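Local atomic coordinates of 1,3,6,8-tetrahydroxynaphthalene synthase (Streptomyces coelicolor, PDB entry 1U0M), a protein that condenses five malonyl-CoA units into a linear pentaketide and cyclises it by Claisen and aldol steps to 1,3,6,8-tetrahydroxynaphthalene, which feeds melanin and naphthoquinone biosynthesis. Residues C173-L178 with D198-A203; T57-Q62 with T307-I312; P15-P20 with V317-R322. All coordinates share one frame; numbering follows the deposited sequence.

Interaction 1: C173-L178 with D198-A203; sequences CEFCSL and DGIAAA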
ATOM      1  N   CYS A 173       4.247   0.438 -11.945  1.00 37.75           N
ATOM      2  CA  CYS A 173       5.636   0.134 -12.268  1.00 37.99           C
ATOM      3  C   CYS A 173       5.906  -1.314 -11.893  1.00 35.26           C
ATOM      4  O   CYS A 173       5.897  -1.662 -10.719  1.00 35.25           O
ATOM      5  CB  CYS A 173       6.568   1.066 -11.489  1.00 37.52           C
ATOM      6  SG  CYS A 173       8.289   0.963 -11.979  1.00 41.05           S
ATOM      7  N   GLU A 174       6.153  -2.156 -12.887  1.00 33.90           N
ATOM      8  CA  GLU A 174       6.385  -3.565 -12.617  1.00 32.91           C
ATOM      9  C   GLU A 174       7.601  -4.160 -13.324  1.00 32.79           C
ATOM     10  O   GLU A 174       7.649  -4.249 -14.553  1.00 33.50           O
ATOM     11  CB  GLU A 174       5.119  -4.356 -12.973  1.00 34.35           C
ATOM     12  CG  GLU A 174       3.856  -3.846 -12.268  1.00 33.00           C
ATOM     13  CD  GLU A 174       3.796  -4.229 -10.785  1.00 37.88           C
ATOM     14  OE1 GLU A 174       4.865  -4.529 -10.207  1.00 35.25           O
ATOM     15  OE2 GLU A 174       2.684  -4.226 -10.197  1.00 34.20           O
ATOM     16  N   PHE A 175       8.583  -4.572 -12.526  1.00 32.52           N
ATOM     17  CA  PHE A 175       9.808  -5.184 -13.033  1.00 30.16           C
ATOM     18  C   PHE A 175       9.804  -6.628 -12.531  1.00 29.29           C
ATOM     19  O   PHE A 175      10.620  -7.009 -11.672  1.00 25.80           O
ATOM     20  CB  PHE A 175      11.026  -4.442 -12.469  1.00 31.47           C
ATOM     21  CG  PHE A 175      11.101  -2.985 -12.855  1.00 31.53           C
ATOM     22  CD1 PHE A 175      11.626  -2.047 -11.966  1.00 33.61           C
ATOM     23  CD2 PHE A 175      10.687  -2.554 -14.116  1.00 35.37           C
ATOM     24  CE1 PHE A 175      11.741  -0.698 -12.321  1.00 34.91           C
ATOM     25  CE2 PHE A 175      10.797  -1.203 -14.486  1.00 36.37           C
ATOM     26  CZ  PHE A 175      11.327  -0.275 -13.585  1.00 34.15           C
ATOM     27  N   CYS A 176       8.911  -7.441 -13.093  1.00 26.60           N
ATOM     28  CA  CYS A 176       8.759  -8.828 -12.640  1.00 26.16           C
ATOM     29  C   CYS A 176      10.030  -9.652 -12.777  1.00 24.96           C
ATOM     30  O   CYS A 176      10.229 -10.602 -12.038  1.00 22.62           O
ATOM     31  CB  CYS A 176       7.597  -9.523 -13.376  1.00 27.93           C
ATOM     32  SG  CYS A 176       5.974  -8.705 -13.199  1.00 28.96           S
ATOM     33  N   SER A 177      10.881  -9.288 -13.726  1.00 23.41           N
ATOM     34  CA  SER A 177      12.126  -9.997 -13.932  1.00 25.79           C
ATOM     35  C   SER A 177      12.999  -9.929 -12.693  1.00 27.61           C
ATOM     36  O   SER A 177      13.866 -10.768 -12.500  1.00 31.80           O
ATOM     37  CB  SER A 177      12.886  -9.395 -15.109  1.00 25.48           C
ATOM     38  OG  SER A 177      13.240  -8.054 -14.838  1.00 26.58           O
ATOM     39  N   LEU A 178      12.782  -8.919 -11.856  1.00 28.32           N
ATOM     40  CA  LEU A 178      13.573  -8.764 -10.637  1.00 27.69           C
ATOM     41  C   LEU A 178      13.086  -9.664  -9.508  1.00 28.27           C
ATOM     42  O   LEU A 178      13.546  -9.568  -8.378  1.00 28.52           O
ATOM     43  CB  LEU A 178      13.579  -7.300 -10.188  1.00 28.20           C
ATOM     44  CG  LEU A 178      14.421  -6.382 -11.090  1.00 28.40           C
ATOM     45  CD1 LEU A 178      15.849  -6.929 -11.175  1.00 30.93           C
ATOM     46  CD2 LEU A 178      13.833  -6.319 -12.491  1.00 37.79           C
ATOM     47  N   ASP A 198       8.374  -7.024 -17.793  1.00 31.82           N
ATOM     48  CA  ASP A 198       8.505  -5.720 -17.149  1.00 29.53           C
ATOM     49  C   ASP A 198       7.786  -4.635 -17.975  1.00 30.96           C
ATOM     50  O   ASP A 198       7.865  -4.613 -19.201  1.00 28.88           O
ATOM     51  CB  ASP A 198       9.975  -5.337 -16.976  1.00 27.75           C
ATOM     52  CG  ASP A 198      10.783  -6.382 -16.210  1.00 24.87           C
ATOM     53  OD1 ASP A 198      10.215  -7.223 -15.478  1.00 28.04           O
ATOM     54  OD2 ASP A 198      12.010  -6.343 -16.340  1.00 24.15           O
ATOM     55  N   GLY A 199       7.079  -3.742 -17.290  1.00 32.91           N
ATOM     56  CA  GLY A 199       6.351  -2.680 -17.974  1.00 32.41           C
ATOM     57  C   GLY A 199       5.944  -1.572 -17.020  1.00 33.76           C
ATOM     58  O   GLY A 199       5.806  -1.795 -15.817  1.00 32.69           O
ATOM     59  N   ILE A 200       5.751  -0.373 -17.560  1.00 35.59           N
ATOM     60  CA  ILE A 200       5.360   0.784 -16.763  1.00 38.07           C
ATOM     61  C   ILE A 200       4.162   1.510 -17.391  1.00 38.59           C
ATOM     62  O   ILE A 200       4.163   1.823 -18.575  1.00 38.29           O
ATOM     63  CB  ILE A 200       6.526   1.784 -16.637  1.00 37.19           C
ATOM     64  CG1 ILE A 200       7.729   1.095 -15.996  1.00 36.97           C
ATOM     65  CG2 ILE A 200       6.089   2.994 -15.800  1.00 39.22           C
ATOM     66  CD1 ILE A 200       8.991   1.905 -16.020  1.00 34.06           C
ATOM     67  N   ALA A 201       3.144   1.776 -16.585  1.00 40.53           N
ATOM     68  CA  ALA A 201       1.960   2.467 -17.072  1.00 43.54           C
ATOM     69  C   ALA A 201       1.589   3.626 -16.161  1.00 44.83           C
ATOM     70  O   ALA A 201       1.756   3.548 -14.939  1.00 43.86           O
ATOM     71  CB  ALA A 201       0.797   1.496 -17.177  1.00 43.60           C
ATOM     72  N   ALA A 202       1.078   4.693 -16.772  1.00 47.21           N
ATOM     73  CA  ALA A 202       0.661   5.902 -16.063  1.00 48.51           C
ATOM     74  C   ALA A 202      -0.559   6.469 -16.774  1.00 50.03           C
ATOM     75  O   ALA A 202      -0.531   6.701 -17.983  1.00 51.21           O
ATOM     76  CB  ALA A 202       1.789   6.930 -16.061  1.00 46.69           C
ATOM     77  N   ALA A 203      -1.631   6.684 -16.024  1.00 50.77           N
ATOM     78  CA  ALA A 203      -2.856   7.210 -16.603  1.00 52.31           C
ATOM     79  C   ALA A 203      -3.495   8.212 -15.669  1.00 53.60           C
ATOM     80  O   ALA A 203      -3.465   8.050 -14.451  1.00 53.72           O
ATOM     81  CB  ALA A 203      -3.824   6.077 -16.888  1.00 53.27           C
TER
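The carboxylate of Asp198 faces the amide and hydroxyl of Ser177 with both oxygens. OD1 takes Ser177 N at 2.8 Å in a nearly straight bond (175° at the hydrogen), OD2 takes Ser177 OG at 2.6 Å, and each oxygen offers its syn lone pair. Ser177 turns OG between its backbone N and carbonyl carbon (chi1 63°), so that hydroxyl and amide address the same carboxylate. Phe175 lies at about a right angle to Asp198, ring and carboxylate planes 71° apart, with Asp198 CB at the ring edge. Its CE2 meets Ile200 CD1 obliquely at 3.9 Å, and Ile200 CG1 lies 4.1 Å from Cys173 SG. Helix 73-99 packs against this face. Between the strands, Glu174 and Gly199 form an antiparallel hydrogen-bonded pair, Glu174 N to Gly199 O 3.0 Å and Gly199 N to Glu174 O 2.8 Å. The Glu174 side chain leaves by the other face, toward Ser314, Thr115 and Cys114. Gripped by three donors, two from Ser177 and one from Val61 N (to OD2), the buried Asp198 carboxylate is probably kept ionised, and it ties the start of the 3-10 segment that follows strand 167-175 to the neighbouring strand of the thiolase-fold sheet.

Interaction 2: T57-Q62 with T307-I312; sequences TRHIVQ and TEYGNI
With chi1 at 60°, Thr57 places OG1 on the side of the C-terminal end of helix 300-308, where the hydroxyl donates to Glu308 O at 2.8 Å. It arrives well off the end of the carbonyl, at a C=O...donor angle of 117°, and tilted from the carbonyl plane. His59 and Tyr309 both carry CG anti to their carbonyl carbons, which brings the two rings together obliquely, centroids 5.7 Å apart and planes at 77°; ND1 and CE1 of the imidazole approach CD2 of the phenol ring. The backbones are also joined through one water, which accepts from His59 N at 3.0 Å and donates to Tyr309 O at 2.6 Å while lying in the plane of the imidazole at its edge. Thr57 N adds a weak bond to Thr307 O at 3.4 Å. Arg58 lays its CG 4.1 Å from Gly310 CA before its chain leads away to the carbonyls of Asn193 and Phe196. Gly310 has positive phi just after the helix, and a side chain there would clash with Arg58 CG. Tyr309 is also in a cation-pi contact with Arg323, which forms a salt bridge with Glu308. A valine in place of Thr57 would probably deprive Glu308 O of its hydroxyl donor, leaving the weak amide bond and the water as the polar links between strand and helix end. The contact joins the N-terminal and C-terminal family regions. Its chemistry is that of a helix terminus, with successive carbonyls, Thr307 O, Glu308 O and Tyr309 O, each met by an amide, a hydroxyl or a water, whereas His59 ND1, buried against Tyr309, has no polar partner in the model.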
ATOM      1  N   THR A  57       6.785 -12.413 -27.026  1.00 37.68           N
ATOM      2  CA  THR A  57       7.879 -11.573 -26.538  1.00 35.80           C
ATOM      3  C   THR A  57       7.588 -10.931 -25.194  1.00 33.77           C
ATOM      4  O   THR A  57       6.438 -10.685 -24.834  1.00 33.22           O
ATOM      5  CB  THR A  57       8.216 -10.418 -27.496  1.00 32.36           C
ATOM      6  OG1 THR A  57       7.064  -9.585 -27.659  1.00 33.07           O
ATOM      7  CG2 THR A  57       8.660 -10.944 -28.822  1.00 34.78           C
ATOM      8  N   ARG A  58       8.659 -10.641 -24.470  1.00 31.87           N
ATOM      9  CA  ARG A  58       8.561  -9.994 -23.176  1.00 30.55           C
ATOM     10  C   ARG A  58       9.731  -9.032 -23.087  1.00 31.23           C
ATOM     11  O   ARG A  58      10.726  -9.208 -23.789  1.00 33.19           O
ATOM     12  CB  ARG A  58       8.657 -11.028 -22.056  1.00 28.72           C
ATOM     13  CG  ARG A  58       7.554 -12.059 -22.062  1.00 30.66           C
ATOM     14  CD  ARG A  58       7.716 -13.023 -20.917  1.00 27.15           C
ATOM     15  NE  ARG A  58       8.895 -13.857 -21.097  1.00 26.95           N
ATOM     16  CZ  ARG A  58       9.493 -14.510 -20.109  1.00 27.47           C
ATOM     17  NH1 ARG A  58       9.016 -14.413 -18.880  1.00 23.72           N
ATOM     18  NH2 ARG A  58      10.566 -15.256 -20.348  1.00 27.30           N
ATOM     19  N   HIS A  59       9.612  -8.007 -22.250  1.00 31.13           N
ATOM     20  CA  HIS A  59      10.704  -7.055 -22.092  1.00 32.33           C
ATOM     21  C   HIS A  59      11.189  -7.073 -20.653  1.00 32.61           C
ATOM     22  O   HIS A  59      10.398  -7.257 -19.728  1.00 34.43           O
ATOM     23  CB  HIS A  59      10.266  -5.636 -22.456  1.00 32.64           C
ATOM     24  CG  HIS A  59       9.958  -5.452 -23.907  1.00 35.01           C
ATOM     25  ND1 HIS A  59       8.775  -5.868 -24.476  1.00 36.88           N
ATOM     26  CD2 HIS A  59      10.684  -4.901 -24.910  1.00 36.45           C
ATOM     27  CE1 HIS A  59       8.783  -5.580 -25.767  1.00 35.86           C
ATOM     28  NE2 HIS A  59       9.930  -4.992 -26.056  1.00 36.59           N
ATOM     29  N   ILE A  60      12.493  -6.912 -20.472  1.00 31.00           N
ATOM     30  CA  ILE A  60      13.074  -6.885 -19.137  1.00 32.22           C
ATOM     31  C   ILE A  60      14.023  -5.682 -19.029  1.00 31.61           C
ATOM     32  O   ILE A  60      14.587  -5.236 -20.030  1.00 27.88           O
ATOM     33  CB  ILE A  60      13.817  -8.200 -18.837  1.00 31.69           C
ATOM     34  CG1 ILE A  60      14.847  -8.483 -19.928  1.00 33.39           C
ATOM     35  CG2 ILE A  60      12.813  -9.348 -18.738  1.00 31.77           C
ATOM     36  CD1 ILE A  60      15.524  -9.845 -19.797  1.00 30.82           C
ATOM     37  N   VAL A  61      14.179  -5.151 -17.823  1.00 30.76           N
ATOM     38  CA  VAL A  61      15.023  -3.986 -17.635  1.00 33.50           C
ATOM     39  C   VAL A  61      16.529  -4.245 -17.735  1.00 35.07           C
ATOM     40  O   VAL A  61      17.285  -3.329 -18.048  1.00 35.37           O
ATOM     41  CB  VAL A  61      14.693  -3.270 -16.296  1.00 34.30           C
ATOM     42  CG1 VAL A  61      13.331  -2.575 -16.408  1.00 33.36           C
ATOM     43  CG2 VAL A  61      14.678  -4.271 -15.137  1.00 30.61           C
ATOM     44  N   GLN A  62      16.965  -5.476 -17.475  1.00 33.60           N
ATOM     45  CA  GLN A  62      18.390  -5.801 -17.576  1.00 33.95           C
ATOM     46  C   GLN A  62      18.632  -6.837 -18.680  1.00 34.15           C
ATOM     47  O   GLN A  62      17.729  -7.579 -19.043  1.00 35.34           O
ATOM     48  CB  GLN A  62      18.915  -6.407 -16.282  1.00 34.76           C
ATOM     49  CG  GLN A  62      18.532  -5.737 -14.984  1.00 35.94           C
ATOM     50  CD  GLN A  62      19.045  -6.546 -13.815  1.00 35.70           C
ATOM     51  OE1 GLN A  62      20.192  -6.402 -13.408  1.00 37.89           O
ATOM     52  NE2 GLN A  62      18.211  -7.435 -13.295  1.00 37.70           N
ATOM     53  N   THR A 307       0.519 -11.068 -25.274  1.00 40.02           N
ATOM     54  CA  THR A 307       1.205 -11.630 -26.430  1.00 38.29           C
ATOM     55  C   THR A 307       2.500 -10.894 -26.751  1.00 37.70           C
ATOM     56  O   THR A 307       3.500 -11.515 -27.136  1.00 37.10           O
ATOM     57  CB  THR A 307       0.289 -11.608 -27.689  1.00 39.27           C
ATOM     58  OG1 THR A 307      -0.881 -12.397 -27.442  1.00 42.73           O
ATOM     59  CG2 THR A 307       1.008 -12.186 -28.886  1.00 36.87           C
ATOM     60  N   GLU A 308       2.477  -9.576 -26.575  1.00 36.37           N
ATOM     61  CA  GLU A 308       3.631  -8.730 -26.866  1.00 39.35           C
ATOM     62  C   GLU A 308       4.489  -8.323 -25.656  1.00 39.45           C
ATOM     63  O   GLU A 308       5.692  -8.094 -25.789  1.00 42.67           O
ATOM     64  CB  GLU A 308       3.163  -7.463 -27.604  1.00 39.10           C
ATOM     65  CG  GLU A 308       4.269  -6.451 -27.837  1.00 42.88           C
ATOM     66  CD  GLU A 308       3.815  -5.190 -28.565  1.00 43.52           C
ATOM     67  OE1 GLU A 308       2.751  -4.628 -28.217  1.00 42.13           O
ATOM     68  OE2 GLU A 308       4.550  -4.752 -29.474  1.00 43.65           O
ATOM     69  N   TYR A 309       3.886  -8.239 -24.479  1.00 37.84           N
ATOM     70  CA  TYR A 309       4.623  -7.818 -23.296  1.00 38.05           C
ATOM     71  C   TYR A 309       4.697  -8.904 -22.233  1.00 38.24           C
ATOM     72  O   TYR A 309       5.606  -8.919 -21.403  1.00 39.68           O
ATOM     73  CB  TYR A 309       3.960  -6.565 -22.699  1.00 39.42           C
ATOM     74  CG  TYR A 309       4.002  -5.337 -23.594  1.00 39.05           C
ATOM     75  CD1 TYR A 309       3.127  -4.268 -23.387  1.00 41.03           C
ATOM     76  CD2 TYR A 309       4.930  -5.234 -24.630  1.00 41.10           C
ATOM     77  CE1 TYR A 309       3.178  -3.124 -24.190  1.00 40.38           C
ATOM     78  CE2 TYR A 309       4.993  -4.101 -25.438  1.00 38.79           C
ATOM     79  CZ  TYR A 309       4.116  -3.051 -25.213  1.00 41.25           C
ATOM     80  OH  TYR A 309       4.186  -1.928 -26.007  1.00 41.19           O
ATOM     81  N   GLY A 310       3.739  -9.819 -22.268  1.00 37.61           N
ATOM     82  CA  GLY A 310       3.701 -10.870 -21.276  1.00 34.72           C
ATOM     83  C   GLY A 310       2.857 -10.331 -20.148  1.00 33.92           C
ATOM     84  O   GLY A 310       2.162  -9.329 -20.313  1.00 32.74           O
ATOM     85  N   ASN A 311       2.903 -10.979 -18.996  1.00 33.33           N
ATOM     86  CA  ASN A 311       2.128 -10.500 -17.872  1.00 32.60           C
ATOM     87  C   ASN A 311       2.941  -9.450 -17.135  1.00 33.84           C
ATOM     88  O   ASN A 311       3.917  -9.769 -16.449  1.00 32.58           O
ATOM     89  CB  ASN A 311       1.796 -11.638 -16.922  1.00 31.48           C
ATOM     90  CG  ASN A 311       0.755 -11.246 -15.923  1.00 32.42           C
ATOM     91  OD1 ASN A 311       0.720 -10.093 -15.465  1.00 36.09           O
ATOM     92  ND2 ASN A 311      -0.108 -12.195 -15.564  1.00 28.75           N
ATOM     93  N   ILE A 312       2.534  -8.195 -17.282  1.00 34.83           N
ATOM     94  CA  ILE A 312       3.225  -7.100 -16.642  1.00 32.88           C
ATOM     95  C   ILE A 312       2.443  -6.609 -15.426  1.00 34.53           C
ATOM     96  O   ILE A 312       2.381  -5.408 -15.146  1.00 36.18           O
ATOM     97  CB  ILE A 312       3.460  -5.959 -17.637  1.00 32.37           C
ATOM     98  CG1 ILE A 312       2.133  -5.448 -18.200  1.00 35.42           C
ATOM     99  CG2 ILE A 312       4.272  -6.468 -18.793  1.00 34.36           C
ATOM    100  CD1 ILE A 312       2.294  -4.278 -19.120  1.00 29.21           C
TER
HETATM  101  O   HOH W   1       7.014  -6.764 -21.251  1.00 34.28           O

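Interaction 3: P15-P20 with V317-R322; sequences PSVSVP and VLDALR
Apolar packing centres on Pro15, whose ring is wedged against the helical turn from Leu318 to Arg322. Its CG comes 3.6 Å from Leu321 CB, the two side chains crossing at about a right angle, and its CB lies 4.2 Å from Leu318 CB.

Close van der Waals contacts of carbons with oxygens add to this. Pro15 CG presses on the helix backbone, 3.0 Å from Leu318 O, a carbonyl already taken by Arg322 N within the helix. That is a tight fit. Val17, two residues along and also directed at the helix, rests its CG1 methyl on Asp319 OD2 at 3.3 Å, while CG2 sits 3.7 Å from Asp319 CA. The aliphatic part of Arg322 completes this layer: its CG lies 3.1 Å from Pro15 O, and its CB approaches the proline ring and Val17 CG2.

The charged groups pair along the helix and not with the strand. Arg322 leaves the helix with CG anti to its backbone N (chi1 -172°), then bends at chi2 and chi3, and this curl brings NH2 back to Asp319 OD2 at 2.6 Å. Asp319 O lies over one face of the guanidinium, and Val17 CB stands at its edge. The second oxygen of Asp319, OD1, takes a salt bridge from Arg323 and a hydrogen bond with Thr305.

Strand 16-18 and helix 317-322 cross at -111°, their axes 8.1 Å apart. Helix 73-99 lies against Ser16 and Ser18 on the far side of the strand, while Ala320 and Leu321 of helix 315-326 reach Ile276. A helix packed between strands of the two halves in this way is consistent with the middle helical layer of the alpha-beta-alpha-beta-alpha thiolase fold.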
ATOM      1  N   PRO A  15      -4.014   6.065 -21.209  1.00 56.02           N
ATOM      2  CA  PRO A  15      -2.895   5.531 -20.438  1.00 54.75           C
ATOM      3  C   PRO A  15      -1.647   5.505 -21.295  1.00 54.05           C
ATOM      4  O   PRO A  15      -1.689   5.131 -22.466  1.00 54.01           O
ATOM      5  CB  PRO A  15      -3.377   4.135 -20.054  1.00 55.65           C
ATOM      6  CG  PRO A  15      -4.278   3.768 -21.195  1.00 55.23           C
ATOM      7  CD  PRO A  15      -5.049   5.039 -21.416  1.00 55.69           C
ATOM      8  N   SER A  16      -0.536   5.923 -20.710  1.00 53.55           N
ATOM      9  CA  SER A  16       0.736   5.940 -21.414  1.00 52.79           C
ATOM     10  C   SER A  16       1.514   4.697 -20.941  1.00 52.65           C
ATOM     11  O   SER A  16       1.543   4.396 -19.743  1.00 53.52           O
ATOM     12  CB  SER A  16       1.482   7.228 -21.057  1.00 52.36           C
ATOM     13  OG  SER A  16       2.465   7.550 -22.014  1.00 54.92           O
ATOM     14  N   VAL A  17       2.127   3.967 -21.870  1.00 49.83           N
ATOM     15  CA  VAL A  17       2.879   2.771 -21.506  1.00 46.32           C
ATOM     16  C   VAL A  17       4.237   2.681 -22.198  1.00 44.61           C
ATOM     17  O   VAL A  17       4.380   3.036 -23.367  1.00 42.48           O
ATOM     18  CB  VAL A  17       2.077   1.476 -21.824  1.00 46.85           C
ATOM     19  CG1 VAL A  17       2.807   0.265 -21.274  1.00 44.38           C
ATOM     20  CG2 VAL A  17       0.678   1.561 -21.234  1.00 44.78           C
ATOM     21  N   SER A  18       5.226   2.185 -21.459  1.00 42.45           N
ATOM     22  CA  SER A  18       6.589   2.032 -21.961  1.00 41.78           C
ATOM     23  C   SER A  18       7.241   0.770 -21.362  1.00 39.79           C
ATOM     24  O   SER A  18       7.075   0.495 -20.182  1.00 40.20           O
ATOM     25  CB  SER A  18       7.389   3.285 -21.590  1.00 42.12           C
ATOM     26  OG  SER A  18       8.757   3.128 -21.882  1.00 45.18           O
ATOM     27  N   VAL A  19       7.961  -0.006 -22.173  1.00 38.34           N
ATOM     28  CA  VAL A  19       8.620  -1.224 -21.686  1.00 36.65           C
ATOM     29  C   VAL A  19      10.116  -1.148 -21.978  1.00 36.79           C
ATOM     30  O   VAL A  19      10.530  -0.452 -22.889  1.00 37.81           O
ATOM     31  CB  VAL A  19       8.039  -2.519 -22.343  1.00 34.78           C
ATOM     32  CG1 VAL A  19       6.575  -2.709 -21.949  1.00 34.44           C
ATOM     33  CG2 VAL A  19       8.177  -2.451 -23.840  1.00 31.65           C
ATOM     34  N   PRO A  20      10.947  -1.859 -21.196  1.00 36.61           N
ATOM     35  CA  PRO A  20      12.406  -1.848 -21.388  1.00 36.68           C
ATOM     36  C   PRO A  20      12.865  -2.402 -22.729  1.00 37.73           C
ATOM     37  O   PRO A  20      12.147  -3.158 -23.379  1.00 38.00           O
ATOM     38  CB  PRO A  20      12.922  -2.653 -20.198  1.00 37.05           C
ATOM     39  CG  PRO A  20      11.794  -3.627 -19.947  1.00 38.00           C
ATOM     40  CD  PRO A  20      10.567  -2.743 -20.082  1.00 35.63           C
ATOM     41  N   VAL A 317      -4.045  -3.922 -17.365  1.00 42.38           N
ATOM     42  CA  VAL A 317      -5.283  -3.198 -17.664  1.00 45.00           C
ATOM     43  C   VAL A 317      -4.993  -1.915 -18.411  1.00 45.82           C
ATOM     44  O   VAL A 317      -5.587  -1.646 -19.452  1.00 48.48           O
ATOM     45  CB  VAL A 317      -6.093  -2.807 -16.396  1.00 42.11           C
ATOM     46  CG1 VAL A 317      -6.890  -3.976 -15.903  1.00 40.65           C
ATOM     47  CG2 VAL A 317      -5.169  -2.297 -15.325  1.00 41.61           C
ATOM     48  N   LEU A 318      -4.066  -1.135 -17.870  1.00 46.80           N
ATOM     49  CA  LEU A 318      -3.686   0.142 -18.446  1.00 46.87           C
ATOM     50  C   LEU A 318      -3.190   0.044 -19.881  1.00 48.58           C
ATOM     51  O   LEU A 318      -3.525   0.888 -20.716  1.00 49.02           O
ATOM     52  CB  LEU A 318      -2.625   0.808 -17.568  1.00 45.51           C
ATOM     53  CG  LEU A 318      -3.144   1.627 -16.378  1.00 46.27           C
ATOM     54  CD1 LEU A 318      -4.191   0.840 -15.611  1.00 45.81           C
ATOM     55  CD2 LEU A 318      -1.983   2.018 -15.472  1.00 42.62           C
ATOM     56  N   ASP A 319      -2.394  -0.979 -20.171  1.00 49.17           N
ATOM     57  CA  ASP A 319      -1.867  -1.150 -21.517  1.00 49.04           C
ATOM     58  C   ASP A 319      -2.952  -1.639 -22.472  1.00 50.77           C
ATOM     59  O   ASP A 319      -2.914  -1.339 -23.663  1.00 50.49           O
ATOM     60  CB  ASP A 319      -0.696  -2.124 -21.503  1.00 46.94           C
ATOM     61  CG  ASP A 319      -0.110  -2.341 -22.877  1.00 47.65           C
ATOM     62  OD1 ASP A 319      -0.608  -3.220 -23.611  1.00 42.33           O
ATOM     63  OD2 ASP A 319       0.848  -1.617 -23.224  1.00 49.08           O
ATOM     64  N   ALA A 320      -3.911  -2.401 -21.953  1.00 53.21           N
ATOM     65  CA  ALA A 320      -5.004  -2.900 -22.780  1.00 56.34           C
ATOM     66  C   ALA A 320      -5.771  -1.673 -23.238  1.00 57.95           C
ATOM     67  O   ALA A 320      -6.082  -1.530 -24.418  1.00 58.73           O
ATOM     68  CB  ALA A 320      -5.909  -3.821 -21.978  1.00 54.63           C
ATOM     69  N   LEU A 321      -6.067  -0.782 -22.295  1.00 59.53           N
ATOM     70  CA  LEU A 321      -6.768   0.451 -22.616  1.00 60.03           C
ATOM     71  C   LEU A 321      -5.957   1.202 -23.647  1.00 60.26           C
ATOM     72  O   LEU A 321      -6.479   1.607 -24.682  1.00 63.32           O
ATOM     73  CB  LEU A 321      -6.922   1.339 -21.386  1.00 60.07           C
ATOM     74  CG  LEU A 321      -8.226   1.250 -20.601  1.00 60.68           C
ATOM     75  CD1 LEU A 321      -8.198   2.286 -19.488  1.00 59.90           C
ATOM     76  CD2 LEU A 321      -9.412   1.496 -21.523  1.00 59.24           C
ATOM     77  N   ARG A 322      -4.675   1.387 -23.363  1.00 59.41           N
ATOM     78  CA  ARG A 322      -3.803   2.098 -24.280  1.00 59.80           C
ATOM     79  C   ARG A 322      -3.956   1.550 -25.701  1.00 61.34           C
ATOM     80  O   ARG A 322      -3.864   2.297 -26.675  1.00 61.82           O
ATOM     81  CB  ARG A 322      -2.345   1.991 -23.813  1.00 59.19           C
ATOM     82  CG  ARG A 322      -1.361   2.857 -24.594  1.00 59.38           C
ATOM     83  CD  ARG A 322      -0.803   2.111 -25.792  1.00 61.69           C
ATOM     84  NE  ARG A 322       0.205   1.130 -25.398  1.00 63.54           N
ATOM     85  CZ  ARG A 322       0.456   0.003 -26.059  1.00 63.83           C
ATOM     86  NH1 ARG A 322      -0.230  -0.304 -27.150  1.00 65.08           N
ATOM     87  NH2 ARG A 322       1.396  -0.822 -25.629  1.00 64.99           N
TER

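Interactions 1 and 3 are buried and share one sheet: strands 198-206 and 11-18 are neighbours, and Ala201 of interaction 1 packs on Leu318 of the helix of interaction 3. Interaction 2 is only partly buried, its centre about 12 Å from that of the chain against 8 and 9 Å for interactions 1 and 3. It is tied to interaction 1 by the backbone bond of Asp198 with His59 and to interaction 3 by Tyr309, whose ring reaches Asp319 and Arg322. Helices 300-308 and 315-326, successive in the chain, thus serve the last two contacts. Chemistry follows place: sheet pairing and a bidentate carboxylate, helix-end carbonyls and a water, then close packing beside an intrahelical salt bridge.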